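Local coordinates for putative uncharacterized protein (Bacillus anthracis, PDB 3LNO), which is of unknown function but belongs to the DUF59 family, whose members are linked to iron-sulfur cluster assembly, at residues A46-T51 with N79-N84. Residues are numbered along the deposited sequence; the frame is centred on the assembly and turned at random.
Sequences AVITMT and NEIEVN
Ile48 and Val83 sit abreast on neighbouring parallel strands, within a ladder of five backbone hydrogen bonds. Ala46 N donates to Glu80 O (2.7 Å), and Ile48 N to Glu82 O; Glu82 N and Asn84 N return bonds to the carbonyls of Ala46 and Ile48, and Met50 N closes the series on Asn84 O. On the face carrying Ala46, Ile48, Ile81 and Val83, apolar side chains pack in two contacts. Ile48 turns its CG1 anti to the carbonyl carbon (chi1 -67°), and a chi2 of 88° swings CD1 out of the extended position, beside Ile81 CG2 at 3.9 Å, the two side chains running alongside each other. In Met50, a selenomethionine, chi1 of 68° and a bend at chi3 bring the selenium SE against CG1 of Val83 at 3.9 Å, the side chains crossing at a slant. Leu71, Val67 and Ile63 of helix 60-74 cover this layer. The other face, with Val47, Thr49, Glu82 and Asn84, is mixed in character and partly exposed: Val47 rests CG1 on Asn84 ND2 at 3.7 Å and lies beside Glu82, with CG2 4.0 Å from OE1. One water accepts from Asn84 ND2 (2.9 Å) and is hydrogen-bonded to Thr49 OG1, linking the strands; another donates to Ala46 O and weakly to Glu82 OE1. Strand 46-50, helix 60-74 and strand 81-85 form a beta-alpha-beta crossover, with the helix packed on the apolar face of its parallel pair.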
loop_
_atom_site.group_PDB
_atom_site.type_symbol
_atom_site.label_atom_id
_atom_site.label_comp_id
_atom_site.label_asym_id
_atom_site.label_seq_id
_atom_site.Cartn_x
_atom_site.Cartn_y
_atom_site.Cartn_z
ATOM N N ALA A 46 4.100 -12.437 -1.322
ATOM C CA ALA A 46 4.080 -11.033 -1.693
ATOM C C ALA A 46 4.936 -10.174 -0.756
ATOM O O ALA A 46 4.965 -10.402 0.469
ATOM C CB ALA A 46 2.636 -10.534 -1.712
ATOM N N VAL A 47 5.635 -9.208 -1.349
ATOM C CA VAL A 47 6.410 -8.207 -0.623
ATOM C C VAL A 47 5.869 -6.811 -0.993
ATOM O O VAL A 47 5.941 -6.394 -2.146
ATOM C CB VAL A 47 7.905 -8.238 -0.973
ATOM C CG1 VAL A 47 8.643 -7.165 -0.150
ATOM C CG2 VAL A 47 8.547 -9.665 -0.728
ATOM N N ILE A 48 5.286 -6.132 -0.014
ATOM C CA ILE A 48 4.795 -4.768 -0.197
ATOM C C ILE A 48 5.809 -3.809 0.429
ATOM O O ILE A 48 6.063 -3.874 1.620
ATOM C CB ILE A 48 3.423 -4.572 0.495
ATOM C CG1 ILE A 48 2.342 -5.405 -0.206
ATOM C CG2 ILE A 48 2.981 -3.099 0.417
ATOM C CD1 ILE A 48 2.237 -6.726 0.316
ATOM N N THR A 49 6.356 -2.904 -0.365
ATOM C CA THR A 49 7.310 -1.900 0.127
ATOM C C THR A 49 6.593 -0.556 0.170
ATOM O O THR A 49 6.062 -0.074 -0.842
ATOM C CB THR A 49 8.502 -1.786 -0.875
ATOM O OG1 THR A 49 9.080 -3.081 -1.056
ATOM C CG2 THR A 49 9.583 -0.812 -0.394
HETATM N N MSE A 50 6.564 0.055 1.339
HETATM C CA MSE A 50 5.840 1.297 1.478
HETATM C C MSE A 50 6.543 2.215 2.459
HETATM O O MSE A 50 7.498 1.815 3.147
HETATM C CB MSE A 50 4.413 1.010 1.947
HETATM C CG MSE A 50 4.340 0.464 3.368
HETATM SE SE MSE A 50 2.465 0.062 3.842
HETATM C CE MSE A 50 1.660 1.849 3.696
ATOM N N THR A 51 6.089 3.459 2.505
ATOM C CA THR A 51 6.588 4.401 3.502
ATOM C C THR A 51 5.409 4.985 4.284
ATOM O O THR A 51 4.281 4.537 4.108
ATOM C CB THR A 51 7.424 5.492 2.852
ATOM O OG1 THR A 51 8.118 6.205 3.877
ATOM C CG2 THR A 51 6.539 6.464 2.063
ATOM N N ASN A 79 -0.038 -15.913 -0.462
ATOM C CA ASN A 79 0.588 -16.693 0.606
ATOM C C ASN A 79 1.319 -15.820 1.588
ATOM O O ASN A 79 0.671 -15.178 2.412
ATOM C CB ASN A 79 1.411 -17.852 0.061
ATOM C CG ASN A 79 0.508 -18.931 -0.502
ATOM O OD1 ASN A 79 -0.509 -19.266 0.114
ATOM N ND2 ASN A 79 0.814 -19.415 -1.701
ATOM N N GLU A 80 2.634 -15.733 1.503
ATOM C CA GLU A 80 3.303 -14.838 2.428
ATOM C C GLU A 80 2.974 -13.384 2.159
ATOM O O GLU A 80 2.880 -12.943 1.009
ATOM C CB GLU A 80 4.805 -15.026 2.393
ATOM C CG GLU A 80 5.516 -14.448 3.618
ATOM C CD GLU A 80 7.022 -14.606 3.492
ATOM O OE1 GLU A 80 7.460 -15.255 2.511
ATOM O OE2 GLU A 80 7.770 -14.091 4.355
ATOM N N ILE A 81 2.790 -12.633 3.229
ATOM C CA ILE A 81 2.713 -11.192 3.086
ATOM C C ILE A 81 3.765 -10.503 3.929
ATOM O O ILE A 81 3.668 -10.485 5.156
ATOM C CB ILE A 81 1.377 -10.635 3.528
ATOM C CG1 ILE A 81 0.246 -11.378 2.830
ATOM C CG2 ILE A 81 1.367 -9.128 3.241
ATOM C CD1 ILE A 81 -1.093 -11.124 3.405
ATOM N N GLU A 82 4.742 -9.900 3.267
ATOM C CA GLU A 82 5.743 -9.119 3.959
ATOM C C GLU A 82 5.514 -7.633 3.683
ATOM O O GLU A 82 5.331 -7.238 2.524
ATOM C CB GLU A 82 7.122 -9.468 3.415
ATOM C CG GLU A 82 7.740 -10.671 3.988
ATOM C CD GLU A 82 9.217 -10.736 3.651
ATOM O OE1 GLU A 82 9.559 -11.429 2.667
ATOM O OE2 GLU A 82 10.026 -10.078 4.360
ATOM N N VAL A 83 5.575 -6.805 4.720
ATOM C CA VAL A 83 5.465 -5.363 4.519
ATOM C C VAL A 83 6.765 -4.739 4.943
ATOM O O VAL A 83 7.130 -4.810 6.124
ATOM C CB VAL A 83 4.309 -4.729 5.312
ATOM C CG1 VAL A 83 4.188 -3.259 4.970
ATOM C CG2 VAL A 83 2.992 -5.429 5.003
ATOM N N ASN A 84 7.496 -4.164 3.989
ATOM C CA ASN A 84 8.741 -3.494 4.371
ATOM C C ASN A 84 8.518 -2.007 4.332
ATOM O O ASN A 84 8.201 -1.443 3.279
ATOM C CB ASN A 84 9.909 -3.869 3.466
ATOM C CG ASN A 84 10.330 -5.329 3.623
ATOM O OD1 ASN A 84 10.235 -5.918 4.709
ATOM N ND2 ASN A 84 10.806 -5.916 2.531
HETATM O O HOH W 1 6.913 -12.608 0.969
HETATM O O HOH W 2 11.361 -4.059 0.360
#